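Local coordinates for protein rubber oxygenase (Streptomyces sp., PDB 5O1M) that cleaves the double bonds of poly(cis-1,4-isoprene) rubber with O2 at a non-covalently bound b-type heme, giving oligo-isoprenoids with keto and aldehyde ends, at residues W3-S8 / S255-D260; D19-W24 / P190-D195; R116-V121 / A264-G269; T137-Y142 / L357-G362. All blocks are in the same frame, centred on the assembly; numbering follows the deposited sequence.

Interaction 1: W3-S8 / S255-D260; sequences WTWSPS and SKQVLD
Trp3 and Trp5, in the N-terminal arm of the chain, both press on a single methyl group, CG2 of Val258 on helix 248-258. Trp3 already grazes Val258 CG2 at its CB, 4.1 Å away. From there CG turns anti to the backbone N (chi1 -153°) and carries the indole past the valine. CD2 passes at much the same distance, CE3 makes the closest approach to Val258 CG2 at 3.5 Å, and CZ3 lies further off again, so the methyl is met by the benzo half of the ring. One face of the same indole is covered by its arm-mate: Trp5 CZ2 stands 3.6 Å above the Trp3 ring plane, over its centre. Trp3 NE1 in turn lies over the rim of the Trp5 face, only 3.0 Å from Trp5 NE1. Both nitrogens are donors, so this is close packing and not a hydrogen bond. Trp5 adds its own grip on the helix, with CH2 at 3.6 Å from Val258 CG2 and CZ3 meeting Gln257 CB edge-on at 3.3 Å. Beyond the tryptophans the arm folds into an ST turn at Ser6. The two indoles also touch Gln254 of helix 248-258, while Trp3 reaches Met197 and Val258 packs on Val198, both of helix 193-213, so the arm lies across two helices of this all-helical fold.

Interaction 2: D19-W24 / P190-D195; sequences DPEYVW and PISQAD. With HEM (protoporphyrin IX containing Fe), chain C.
Gln193 grips the 19-24 loop with two well-formed hydrogen bonds: its backbone N reaches Val23 O at 2.9 Å, nearly straight at 174°, and its side-chain NE2 reaches Trp24 O at 3.0 Å. This is the start of helix 193-213, closed by a capping box in which Ser192 OG accepts from Asp195 N and Asp195 OD2 accepts from Ser192 N. The loop supplies acceptors for the next N-H groups of the helix, since Ala194 N also bonds to Pro20 O, coming from above that carbonyl's plane at 3.2 Å. Trp24 O lies close to the plane of the Gln193 amide, at the end of an extended chain, and Gln193 OE1 takes the backbone N of Ser240, which fixes the amide at both ends. Further along, Glu21 OE2 and Asp195 OD1 stand 4.2 Å apart. Their like charges are probably offset by Arg116, which makes a salt bridge to each carboxylate. Glu21 gets there by a bend at chi2 (42°), which swings its carboxylate back toward Ser192 and Ala194. Around this polar seam lies the packing. Pro20 CB faces Ala194 CB, and Val23 CG1 lies against the Gln193 amide. The Trp24 indole approaches with its pyrrole edge, CD1 at 3.3 Å from Pro190 O. On the heme side, Ile191 touches His167, the probable axial ligand of the heme iron, and lays its branched chain on the porphyrin, with CG1 3.7 Å from the vinyl carbon CAC of the heme.

Interaction 3: R116-V121 / A264-G269; sequences RESRAV and AHTPEG. With HEM (protoporphyrin IX containing Fe), chain C.
Ser118 and Gly269 bring the two backbones within 5.0 Å, CA to CA, where helix 115-123 passes the start of helix 267-282. That start carries an N-cap: Thr266 OG1 accepts from Gly269 N at 2.8 Å. The absence of a side chain at Gly269 matters here, because a CB would run into Thr266 OG1. Ser118 OG, close by, hydrogen-bonds back to Ile114 O within its own stretch of chain. Arg119 has the largest share of the contact. Its chain runs extended from CG to NE over Glu268, CG passing 3.6 Å from Glu268 CD, and NE then makes a salt bridge to Glu268 OE1 at 3.2 Å. The hydrogen bond in it is weak and bent (124° at the hydrogen), and the guanidinium and carboxylate planes stand 71° apart, so the two groups attract without lying flat to each other. Glu268 bends at chi2 (82°), which curls its carboxylate back to the arginine, while OE2 is taken by Tyr123 OH. Methyl CG2 of Thr266 covers one face of the guanidinium, 3.6 Å from Arg119 NH2. A methionine in place of Arg119 would probably leave Glu268 OE1 without its positive mate and the carboxylate held mainly through Tyr123. Helix 115-123 also borders the heme: Arg116, Glu117 and Ala120 belong to its pocket, and Ala120 O lies 3.6 Å from the heme methyl carbon CMD.

Interaction 4: T137-Y142 / L357-G362; sequences TARLGY and LFLSEG
Ser360 OG donates a hydrogen bond to Tyr142 OH, 2.8 Å away, joining the phenol at the tip of one helix side chain to a short side chain of the other helix. The ring reaches that far because Tyr142 CG stands anti to the backbone N (chi1 -171°), which sends the ring out toward helix 342-360. On its way the ring passes beneath Leu359, whose CB sits over one face, 3.8 Å from the centroid and 17° off the normal, a clear CH-pi contact; CD1 of the same leucine rests near Tyr142 CD1. Leu359 thus wedges between two residues of helix 136-144, for its other methyl, CD2, packs on Arg139 CG at 3.6 Å. This is a helix-helix contact in an all-helical fold: helix 136-144, whose Leu140 touches the heme, meets the last turn of helix 342-360, which widens to pi-type at 357-360. Replacing Tyr142 by an alanine would remove the ring from under Leu359 and is likely to open a gap there, with Ser360 OG losing its acceptor. Arg139 CD lies 3.5 Å from Phe358 O; beyond it the chain bends at chi3, and the guanidinium goes on to a salt bridge from NH2 to Asp132. Its CZ stands 5.6 Å from the centroid of the Phe358 ring, at most a weak cation-pi attraction.

In the fold
Along the chain the first segments run 3-8, 19-24, 116-121, 137-142; their partners come later, 190-195 first, then 255-260, 264-269 and 357-362, so interaction 2 is nested within interaction 1 and every other pair crosses. Interactions 1 and 2, centres 13 Å apart, touch where Trp3 packs on Pro20, and together they fasten the N-terminal region to helices 248-258 and 193-213. Arg116, bridging Glu21 and Asp195, joins interactions 2 and 3, which both touch the heme, tying the N-terminal region to helices 115-123 and 193-213 beside it. Successive helices 248-258 and 267-282 serve interactions 1 and 3. Interaction 4, its centre 28 Å from that of interaction 1, brings the last helix, 342-360, against heme-lining helix 136-144.

Interaction 1: W3-S8 / S255-D260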
# COMPACT_ATOMS: atom_id res chain seq x y z
N TRP A 3 16.28 8.73 -4.95
CA TRP A 3 16.97 8.81 -3.64
C TRP A 3 18.41 9.39 -3.49
O TRP A 3 19.40 8.79 -3.94
CB TRP A 3 17.04 7.33 -3.23
CG TRP A 3 17.10 6.97 -1.80
CD1 TRP A 3 18.15 7.09 -0.98
CD2 TRP A 3 16.09 6.33 -1.06
NE1 TRP A 3 17.85 6.62 0.24
CE2 TRP A 3 16.58 6.13 0.22
CE3 TRP A 3 14.80 5.91 -1.36
CZ2 TRP A 3 15.82 5.55 1.21
CZ3 TRP A 3 14.06 5.34 -0.38
CH2 TRP A 3 14.56 5.17 0.88
N THR A 4 18.58 10.50 -2.78
CA THR A 4 19.93 11.04 -2.66
C THR A 4 20.53 11.24 -1.28
O THR A 4 21.43 12.03 -1.15
CB THR A 4 20.14 12.36 -3.43
OG1 THR A 4 19.50 13.46 -2.75
CG2 THR A 4 19.64 12.26 -4.83
N TRP A 5 20.08 10.53 -0.27
CA TRP A 5 20.63 10.74 1.05
C TRP A 5 21.18 9.50 1.68
O TRP A 5 20.92 8.41 1.24
CB TRP A 5 19.56 11.27 1.98
CG TRP A 5 18.36 10.44 1.86
CD1 TRP A 5 18.09 9.30 2.52
CD2 TRP A 5 17.29 10.65 0.97
NE1 TRP A 5 16.89 8.80 2.11
CE2 TRP A 5 16.39 9.62 1.15
CE3 TRP A 5 17.00 11.66 0.04
CZ2 TRP A 5 15.22 9.54 0.44
CZ3 TRP A 5 15.87 11.57 -0.65
CH2 TRP A 5 14.98 10.52 -0.45
N SER A 6 21.94 9.70 2.73
CA SER A 6 22.50 8.64 3.51
C SER A 6 21.42 8.18 4.48
O SER A 6 20.47 8.89 4.75
CB SER A 6 23.71 9.15 4.27
OG SER A 6 23.37 9.53 5.61
N PRO A 7 21.58 6.98 5.02
CA PRO A 7 20.62 6.42 5.95
C PRO A 7 20.74 6.88 7.39
O PRO A 7 20.23 6.14 8.19
CB PRO A 7 20.90 4.92 5.87
CG PRO A 7 21.63 4.74 4.59
CD PRO A 7 22.49 5.94 4.53
N SER A 8 21.39 7.98 7.72
CA SER A 8 21.39 8.41 9.14
C SER A 8 20.02 8.84 9.71
O SER A 8 19.91 9.07 10.92
CB SER A 8 22.42 9.51 9.41
OG SER A 8 22.21 10.66 8.61
N SER A 255 9.71 11.49 1.28
CA SER A 255 8.61 11.47 0.35
C SER A 255 8.65 12.63 -0.63
O SER A 255 8.35 12.44 -1.81
CB SER A 255 7.29 11.51 1.13
OG SER A 255 6.20 11.49 0.22
N LYS A 256 9.02 13.83 -0.15
CA LYS A 256 9.20 14.99 -1.05
C LYS A 256 10.24 14.75 -2.12
O LYS A 256 10.05 15.13 -3.26
CB LYS A 256 9.53 16.27 -0.28
CG LYS A 256 8.31 17.06 0.07
CD LYS A 256 8.71 18.48 0.42
CE LYS A 256 7.54 19.15 1.15
NZ LYS A 256 7.70 20.63 1.02
N GLN A 257 11.29 14.07 -1.76
CA GLN A 257 12.31 13.67 -2.75
C GLN A 257 12.11 12.38 -3.58
O GLN A 257 12.63 12.27 -4.69
CB GLN A 257 13.66 13.62 -2.03
CG GLN A 257 14.47 14.93 -2.14
CD GLN A 257 15.06 15.44 -0.81
OE1 GLN A 257 14.31 15.68 0.16
NE2 GLN A 257 16.40 15.64 -0.77
N VAL A 258 11.40 11.37 -3.07
CA VAL A 258 11.31 10.06 -3.72
C VAL A 258 10.01 9.78 -4.45
O VAL A 258 9.99 8.96 -5.36
CB VAL A 258 11.65 8.93 -2.69
CG1 VAL A 258 10.81 7.68 -2.79
CG2 VAL A 258 13.12 8.58 -2.82
N LEU A 259 8.94 10.44 -4.04
CA LEU A 259 7.60 10.18 -4.54
C LEU A 259 7.17 11.30 -5.47
O LEU A 259 6.87 11.05 -6.63
CB LEU A 259 6.60 10.00 -3.41
CG LEU A 259 5.13 10.01 -3.81
CD1 LEU A 259 4.84 8.77 -4.69
CD2 LEU A 259 4.23 9.97 -2.59
N ASP A 260 7.11 12.52 -4.94
CA ASP A 260 6.67 13.73 -5.70
C ASP A 260 7.21 13.82 -7.13
O ASP A 260 6.43 14.07 -8.04
CB ASP A 260 7.01 15.06 -4.97
CG ASP A 260 6.23 15.28 -3.66
OD1 ASP A 260 5.54 14.35 -3.18
OD2 ASP A 260 6.33 16.41 -3.10

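Interaction 2: D19-W24 / P190-D195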
# COMPACT_ATOMS: atom_id res chain seq x y z
N ASP A 19 22.78 2.37 -2.76
CA ASP A 19 21.62 3.01 -3.41
C ASP A 19 20.47 1.97 -3.55
O ASP A 19 20.64 0.97 -4.17
CB ASP A 19 22.02 3.58 -4.78
CG ASP A 19 20.85 4.25 -5.56
OD1 ASP A 19 19.66 4.03 -5.28
OD2 ASP A 19 21.14 5.03 -6.51
N PRO A 20 19.30 2.22 -2.91
CA PRO A 20 18.23 1.21 -2.88
C PRO A 20 17.62 0.91 -4.27
O PRO A 20 16.93 -0.09 -4.42
CB PRO A 20 17.22 1.79 -1.95
CG PRO A 20 17.51 3.23 -1.84
CD PRO A 20 18.95 3.42 -2.15
N GLU A 21 17.92 1.77 -5.27
CA GLU A 21 17.57 1.54 -6.65
C GLU A 21 18.23 0.28 -7.23
O GLU A 21 17.76 -0.28 -8.22
CB GLU A 21 17.94 2.81 -7.44
CG GLU A 21 17.47 2.97 -8.88
CD GLU A 21 16.07 2.55 -9.19
OE1 GLU A 21 15.90 2.13 -10.38
OE2 GLU A 21 15.12 2.62 -8.34
N TYR A 22 19.32 -0.17 -6.60
CA TYR A 22 20.10 -1.30 -7.08
C TYR A 22 20.24 -2.35 -5.98
O TYR A 22 21.20 -3.06 -5.92
CB TYR A 22 21.45 -0.80 -7.61
CG TYR A 22 21.26 0.22 -8.73
CD1 TYR A 22 20.78 -0.18 -10.01
CD2 TYR A 22 21.50 1.57 -8.51
CE1 TYR A 22 20.59 0.75 -11.03
CE2 TYR A 22 21.31 2.54 -9.53
CZ TYR A 22 20.85 2.11 -10.78
OH TYR A 22 20.65 3.07 -11.74
N VAL A 23 19.22 -2.45 -5.15
CA VAL A 23 19.03 -3.56 -4.24
C VAL A 23 17.60 -4.10 -4.46
O VAL A 23 16.63 -3.31 -4.57
CB VAL A 23 19.24 -3.08 -2.76
CG1 VAL A 23 19.30 -4.25 -1.79
CG2 VAL A 23 20.54 -2.27 -2.62
N TRP A 24 17.47 -5.42 -4.44
CA TRP A 24 16.22 -6.11 -4.63
C TRP A 24 15.94 -6.94 -3.42
O TRP A 24 15.64 -6.36 -2.40
CB TRP A 24 16.19 -6.88 -5.97
CG TRP A 24 16.32 -5.94 -7.12
CD1 TRP A 24 15.32 -5.29 -7.74
CD2 TRP A 24 17.54 -5.43 -7.70
NE1 TRP A 24 15.81 -4.43 -8.69
CE2 TRP A 24 17.17 -4.49 -8.69
CE3 TRP A 24 18.92 -5.69 -7.50
CZ2 TRP A 24 18.12 -3.83 -9.51
CZ3 TRP A 24 19.85 -5.02 -8.30
CH2 TRP A 24 19.44 -4.12 -9.30
N PRO A 190 12.83 -5.60 -11.97
CA PRO A 190 11.80 -4.75 -11.39
C PRO A 190 11.76 -4.84 -9.86
O PRO A 190 12.38 -5.68 -9.23
CB PRO A 190 10.53 -5.35 -11.97
CG PRO A 190 10.82 -6.80 -11.97
CD PRO A 190 12.27 -6.88 -12.39
N ILE A 191 10.96 -3.95 -9.30
CA ILE A 191 10.69 -3.83 -7.88
C ILE A 191 11.91 -3.69 -7.01
O ILE A 191 12.15 -4.54 -6.13
CB ILE A 191 9.75 -4.94 -7.36
CG1 ILE A 191 8.68 -5.30 -8.38
CG2 ILE A 191 9.05 -4.45 -6.07
CD1 ILE A 191 7.79 -6.40 -7.86
N SER A 192 12.64 -2.59 -7.20
CA SER A 192 13.74 -2.28 -6.32
C SER A 192 13.24 -1.93 -4.96
O SER A 192 12.03 -1.62 -4.76
CB SER A 192 14.58 -1.13 -6.86
OG SER A 192 13.81 0.01 -7.02
N GLN A 193 14.12 -2.01 -3.98
CA GLN A 193 13.76 -1.48 -2.67
C GLN A 193 13.35 -0.01 -2.70
O GLN A 193 12.45 0.34 -1.96
CB GLN A 193 14.84 -1.75 -1.62
CG GLN A 193 14.89 -3.24 -1.33
CD GLN A 193 15.45 -3.62 -0.01
OE1 GLN A 193 15.38 -2.85 0.91
NE2 GLN A 193 16.11 -4.78 0.07
N ALA A 194 14.01 0.81 -3.54
CA ALA A 194 13.61 2.19 -3.77
C ALA A 194 12.15 2.26 -4.21
O ALA A 194 11.39 3.14 -3.76
CB ALA A 194 14.50 2.84 -4.82
N ASP A 195 11.77 1.35 -5.14
CA ASP A 195 10.39 1.29 -5.68
C ASP A 195 9.41 0.96 -4.59
O ASP A 195 8.39 1.63 -4.48
CB ASP A 195 10.21 0.24 -6.79
CG ASP A 195 10.99 0.57 -8.07
OD1 ASP A 195 10.98 1.72 -8.55
OD2 ASP A 195 11.55 -0.39 -8.65
CHA HEM C . 1.79 -8.28 -5.83
CHB HEM C . 1.52 -5.31 -2.08
CHC HEM C . 5.12 -2.72 -3.93
CHD HEM C . 4.30 -4.83 -8.08
C1A HEM C . 1.47 -7.73 -4.60
C2A HEM C . 0.54 -8.29 -3.73
C3A HEM C . 0.45 -7.48 -2.66
C4A HEM C . 1.29 -6.39 -2.90
CMA HEM C . -0.48 -7.68 -1.48
CAA HEM C . -0.22 -9.57 -3.92
CBA HEM C . -1.49 -9.41 -4.82
CGA HEM C . -1.38 -10.68 -5.65
O1A HEM C . -2.09 -11.68 -5.27
O2A HEM C . -0.52 -10.82 -6.63
C1B HEM C . 2.51 -4.35 -2.24
C2B HEM C . 2.85 -3.38 -1.24
C3B HEM C . 3.88 -2.63 -1.70
C4B HEM C . 4.13 -3.20 -3.07
CMB HEM C . 2.19 -3.21 0.06
CAB HEM C . 4.69 -1.54 -1.07
CBB HEM C . 4.75 -1.18 0.41
C1C HEM C . 5.22 -3.03 -5.23
C2C HEM C . 5.97 -2.32 -6.20
C3C HEM C . 5.68 -2.90 -7.40
C4C HEM C . 4.79 -3.97 -7.13
CMC HEM C . 6.87 -1.12 -5.95
CAC HEM C . 6.19 -2.56 -8.76
CBC HEM C . 7.13 -1.48 -9.18
C1D HEM C . 3.56 -5.99 -7.82
C2D HEM C . 3.26 -7.02 -8.84
C3D HEM C . 2.58 -7.99 -8.21
C4D HEM C . 2.48 -7.57 -6.80
CMD HEM C . 3.60 -6.96 -10.30
CAD HEM C . 1.99 -9.19 -8.87
CBD HEM C . 0.66 -8.71 -9.42
CGD HEM C . -0.21 -9.89 -9.86
O1D HEM C . -0.92 -10.61 -9.08
O2D HEM C . -0.26 -10.17 -11.11
NA HEM C . 1.87 -6.54 -4.07
NB HEM C . 3.30 -4.21 -3.28
NC HEM C . 4.48 -3.98 -5.79
ND HEM C . 3.09 -6.38 -6.64
FE HEM C . 3.23 -5.28 -4.92

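Interaction 3: R116-V121 / A264-G269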
# COMPACT_ATOMS: atom_id res chain seq x y z
N ARG A 116 6.30 2.81 -12.61
CA ARG A 116 6.81 1.43 -12.51
C ARG A 116 5.81 0.48 -11.94
O ARG A 116 5.77 -0.68 -12.38
CB ARG A 116 8.10 1.36 -11.76
CG ARG A 116 9.26 1.92 -12.60
CD ARG A 116 10.42 2.22 -11.67
NE ARG A 116 11.70 2.40 -12.36
CZ ARG A 116 12.85 2.72 -11.73
NH1 ARG A 116 12.85 2.84 -10.41
NH2 ARG A 116 14.01 2.88 -12.40
N GLU A 117 5.01 0.95 -10.99
CA GLU A 117 3.96 0.15 -10.37
C GLU A 117 2.90 -0.11 -11.45
O GLU A 117 2.44 -1.22 -11.62
CB GLU A 117 3.31 0.85 -9.18
CG GLU A 117 4.12 1.00 -7.94
CD GLU A 117 3.37 1.71 -6.76
OE1 GLU A 117 4.05 2.47 -5.99
OE2 GLU A 117 2.13 1.49 -6.51
N SER A 118 2.51 0.94 -12.17
CA SER A 118 1.50 0.79 -13.17
C SER A 118 1.95 -0.19 -14.26
O SER A 118 1.16 -1.03 -14.64
CB SER A 118 1.16 2.13 -13.79
OG SER A 118 0.69 3.04 -12.81
N ARG A 119 3.20 -0.10 -14.73
CA ARG A 119 3.65 -0.98 -15.77
C ARG A 119 3.80 -2.41 -15.29
O ARG A 119 3.32 -3.33 -15.97
CB ARG A 119 4.94 -0.51 -16.48
CG ARG A 119 4.72 0.71 -17.29
CD ARG A 119 5.93 1.02 -18.09
NE ARG A 119 5.67 2.21 -18.92
CZ ARG A 119 6.15 3.43 -18.70
NH1 ARG A 119 6.86 3.71 -17.61
NH2 ARG A 119 5.87 4.39 -19.57
N ALA A 120 4.42 -2.60 -14.12
CA ALA A 120 4.54 -3.94 -13.53
C ALA A 120 3.16 -4.62 -13.34
O ALA A 120 2.97 -5.76 -13.68
CB ALA A 120 5.30 -3.86 -12.21
N VAL A 121 2.20 -3.88 -12.79
CA VAL A 121 0.89 -4.42 -12.52
C VAL A 121 0.20 -4.72 -13.85
O VAL A 121 -0.44 -5.78 -13.99
CB VAL A 121 0.03 -3.46 -11.66
CG1 VAL A 121 -1.43 -3.89 -11.64
CG2 VAL A 121 0.56 -3.40 -10.25
N ALA A 264 3.75 10.43 -12.72
CA ALA A 264 3.66 10.78 -14.14
C ALA A 264 2.62 9.89 -14.79
O ALA A 264 2.36 8.77 -14.33
CB ALA A 264 5.01 10.63 -14.83
N HIS A 265 2.00 10.43 -15.83
CA HIS A 265 1.01 9.73 -16.63
C HIS A 265 1.69 8.69 -17.45
O HIS A 265 2.70 9.00 -18.08
CB HIS A 265 0.33 10.72 -17.59
CG HIS A 265 -0.69 10.12 -18.49
ND1 HIS A 265 -0.42 9.82 -19.81
CD2 HIS A 265 -1.99 9.80 -18.29
CE1 HIS A 265 -1.51 9.34 -20.38
NE2 HIS A 265 -2.48 9.34 -19.49
N THR A 266 1.11 7.51 -17.48
CA THR A 266 1.44 6.51 -18.47
C THR A 266 0.16 5.92 -19.11
O THR A 266 -0.90 5.91 -18.43
CB THR A 266 2.29 5.38 -17.84
OG1 THR A 266 1.53 4.67 -16.84
CG2 THR A 266 3.57 5.99 -17.25
N PRO A 267 0.26 5.42 -20.40
CA PRO A 267 -0.84 4.61 -20.99
C PRO A 267 -1.25 3.41 -20.11
O PRO A 267 -2.43 3.18 -19.92
CB PRO A 267 -0.27 4.11 -22.34
CG PRO A 267 1.01 4.85 -22.55
CD PRO A 267 1.50 5.28 -21.19
N GLU A 268 -0.29 2.72 -19.53
CA GLU A 268 -0.60 1.63 -18.62
C GLU A 268 -1.38 2.14 -17.38
O GLU A 268 -2.37 1.52 -16.97
CB GLU A 268 0.67 0.88 -18.18
CG GLU A 268 1.48 0.22 -19.31
CD GLU A 268 2.43 1.15 -20.07
OE1 GLU A 268 2.55 2.34 -19.72
OE2 GLU A 268 3.13 0.67 -20.97
N GLY A 269 -0.93 3.25 -16.78
CA GLY A 269 -1.62 3.88 -15.66
C GLY A 269 -3.03 4.34 -16.00
O GLY A 269 -3.97 4.13 -15.20
CHA HEM C . 1.79 -8.28 -5.83
CHB HEM C . 1.52 -5.31 -2.08
CHC HEM C . 5.12 -2.72 -3.93
CHD HEM C . 4.30 -4.83 -8.08
C1A HEM C . 1.47 -7.73 -4.60
C2A HEM C . 0.54 -8.29 -3.73
C3A HEM C . 0.45 -7.48 -2.66
C4A HEM C . 1.29 -6.39 -2.90
CMA HEM C . -0.48 -7.68 -1.48
CAA HEM C . -0.22 -9.57 -3.92
CBA HEM C . -1.49 -9.41 -4.82
CGA HEM C . -1.38 -10.68 -5.65
O1A HEM C . -2.09 -11.68 -5.27
O2A HEM C . -0.52 -10.82 -6.63
C1B HEM C . 2.51 -4.35 -2.24
C2B HEM C . 2.85 -3.38 -1.24
C3B HEM C . 3.88 -2.63 -1.70
C4B HEM C . 4.13 -3.20 -3.07
CMB HEM C . 2.19 -3.21 0.06
CAB HEM C . 4.69 -1.54 -1.07
CBB HEM C . 4.75 -1.18 0.41
C1C HEM C . 5.22 -3.03 -5.23
C2C HEM C . 5.97 -2.32 -6.20
C3C HEM C . 5.68 -2.90 -7.40
C4C HEM C . 4.79 -3.97 -7.13
CMC HEM C . 6.87 -1.12 -5.95
CAC HEM C . 6.19 -2.56 -8.76
CBC HEM C . 7.13 -1.48 -9.18
C1D HEM C . 3.56 -5.99 -7.82
C2D HEM C . 3.26 -7.02 -8.84
C3D HEM C . 2.58 -7.99 -8.21
C4D HEM C . 2.48 -7.57 -6.80
CMD HEM C . 3.60 -6.96 -10.30
CAD HEM C . 1.99 -9.19 -8.87
CBD HEM C . 0.66 -8.71 -9.42
CGD HEM C . -0.21 -9.89 -9.86
O1D HEM C . -0.92 -10.61 -9.08
O2D HEM C . -0.26 -10.17 -11.11
NA HEM C . 1.87 -6.54 -4.07
NB HEM C . 3.30 -4.21 -3.28
NC HEM C . 4.48 -3.98 -5.79
ND HEM C . 3.09 -6.38 -6.64
FE HEM C . 3.23 -5.28 -4.92

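Interaction 4: T137-Y142 / L357-G362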
# COMPACT_ATOMS: atom_id res chain seq x y z
N THR A 137 -2.52 -2.65 -3.03
CA THR A 137 -1.84 -1.80 -2.04
C THR A 137 -2.79 -1.33 -0.94
O THR A 137 -2.43 -1.31 0.25
CB THR A 137 -1.05 -0.62 -2.66
OG1 THR A 137 -1.94 0.38 -3.22
CG2 THR A 137 -0.06 -1.18 -3.71
N ALA A 138 -4.02 -1.03 -1.37
CA ALA A 138 -5.02 -0.45 -0.51
C ALA A 138 -5.49 -1.48 0.42
O ALA A 138 -5.66 -1.22 1.59
CB ALA A 138 -6.20 0.10 -1.35
N ARG A 139 -5.73 -2.67 -0.10
CA ARG A 139 -6.21 -3.75 0.75
C ARG A 139 -5.12 -4.24 1.64
O ARG A 139 -5.39 -4.47 2.80
CB ARG A 139 -6.77 -4.89 -0.06
CG ARG A 139 -7.98 -4.43 -0.82
CD ARG A 139 -8.98 -5.55 -1.05
NE ARG A 139 -8.53 -6.44 -2.12
CZ ARG A 139 -9.22 -6.74 -3.24
NH1 ARG A 139 -10.40 -6.18 -3.51
NH2 ARG A 139 -8.69 -7.61 -4.10
N LEU A 140 -3.88 -4.34 1.15
CA LEU A 140 -2.82 -4.56 2.11
C LEU A 140 -2.63 -3.40 3.15
O LEU A 140 -2.46 -3.66 4.34
CB LEU A 140 -1.48 -4.91 1.43
CG LEU A 140 -0.53 -5.61 2.43
CD1 LEU A 140 0.25 -6.74 1.77
CD2 LEU A 140 0.44 -4.57 3.00
N GLY A 141 -2.67 -2.14 2.71
CA GLY A 141 -2.62 -0.99 3.66
C GLY A 141 -3.70 -1.14 4.69
O GLY A 141 -3.47 -1.03 5.87
N TYR A 142 -4.88 -1.51 4.24
CA TYR A 142 -5.97 -1.72 5.16
C TYR A 142 -5.71 -2.82 6.19
O TYR A 142 -5.98 -2.62 7.34
CB TYR A 142 -7.29 -2.00 4.38
CG TYR A 142 -8.47 -1.99 5.32
CD1 TYR A 142 -8.91 -0.79 5.93
CD2 TYR A 142 -9.05 -3.21 5.71
CE1 TYR A 142 -9.96 -0.78 6.80
CE2 TYR A 142 -10.09 -3.26 6.63
CZ TYR A 142 -10.54 -2.04 7.18
OH TYR A 142 -11.60 -2.16 8.05
N LEU A 357 -17.40 -2.24 1.88
CA LEU A 357 -17.52 -3.21 0.77
C LEU A 357 -16.21 -3.57 0.07
O LEU A 357 -16.08 -4.65 -0.46
CB LEU A 357 -18.54 -2.69 -0.31
CG LEU A 357 -20.01 -2.57 0.17
CD1 LEU A 357 -20.80 -1.70 -0.77
CD2 LEU A 357 -20.68 -3.94 0.31
N PHE A 358 -15.28 -2.66 -0.01
CA PHE A 358 -14.07 -2.86 -0.74
C PHE A 358 -12.95 -3.32 0.14
O PHE A 358 -12.10 -4.04 -0.35
CB PHE A 358 -13.65 -1.54 -1.39
CG PHE A 358 -12.65 -1.68 -2.50
CD1 PHE A 358 -12.94 -2.44 -3.63
CD2 PHE A 358 -11.44 -0.99 -2.45
CE1 PHE A 358 -12.05 -2.51 -4.68
CE2 PHE A 358 -10.53 -1.05 -3.52
CZ PHE A 358 -10.86 -1.80 -4.63
N LEU A 359 -12.93 -2.92 1.40
CA LEU A 359 -11.84 -3.29 2.30
C LEU A 359 -12.33 -4.13 3.43
O LEU A 359 -11.88 -5.25 3.55
CB LEU A 359 -11.10 -2.04 2.86
CG LEU A 359 -10.63 -1.02 1.83
CD1 LEU A 359 -10.02 0.24 2.45
CD2 LEU A 359 -9.73 -1.74 0.81
N SER A 360 -13.20 -3.60 4.27
CA SER A 360 -13.50 -4.20 5.61
C SER A 360 -14.02 -5.60 5.40
O SER A 360 -13.42 -6.51 5.86
CB SER A 360 -14.56 -3.42 6.44
OG SER A 360 -14.14 -2.13 6.89
N GLU A 361 -15.13 -5.74 4.66
CA GLU A 361 -15.73 -7.05 4.42
C GLU A 361 -15.47 -7.41 2.98
O GLU A 361 -16.19 -8.17 2.39
CB GLU A 361 -17.23 -7.07 4.76
CG GLU A 361 -18.20 -6.26 3.91
CD GLU A 361 -19.67 -6.38 4.35
OE1 GLU A 361 -20.59 -6.10 3.51
OE2 GLU A 361 -19.91 -6.72 5.55
N GLY A 362 -14.37 -6.91 2.45
CA GLY A 362 -14.07 -7.01 1.04
C GLY A 362 -13.56 -8.37 0.66
O GLY A 362 -13.38 -9.26 1.52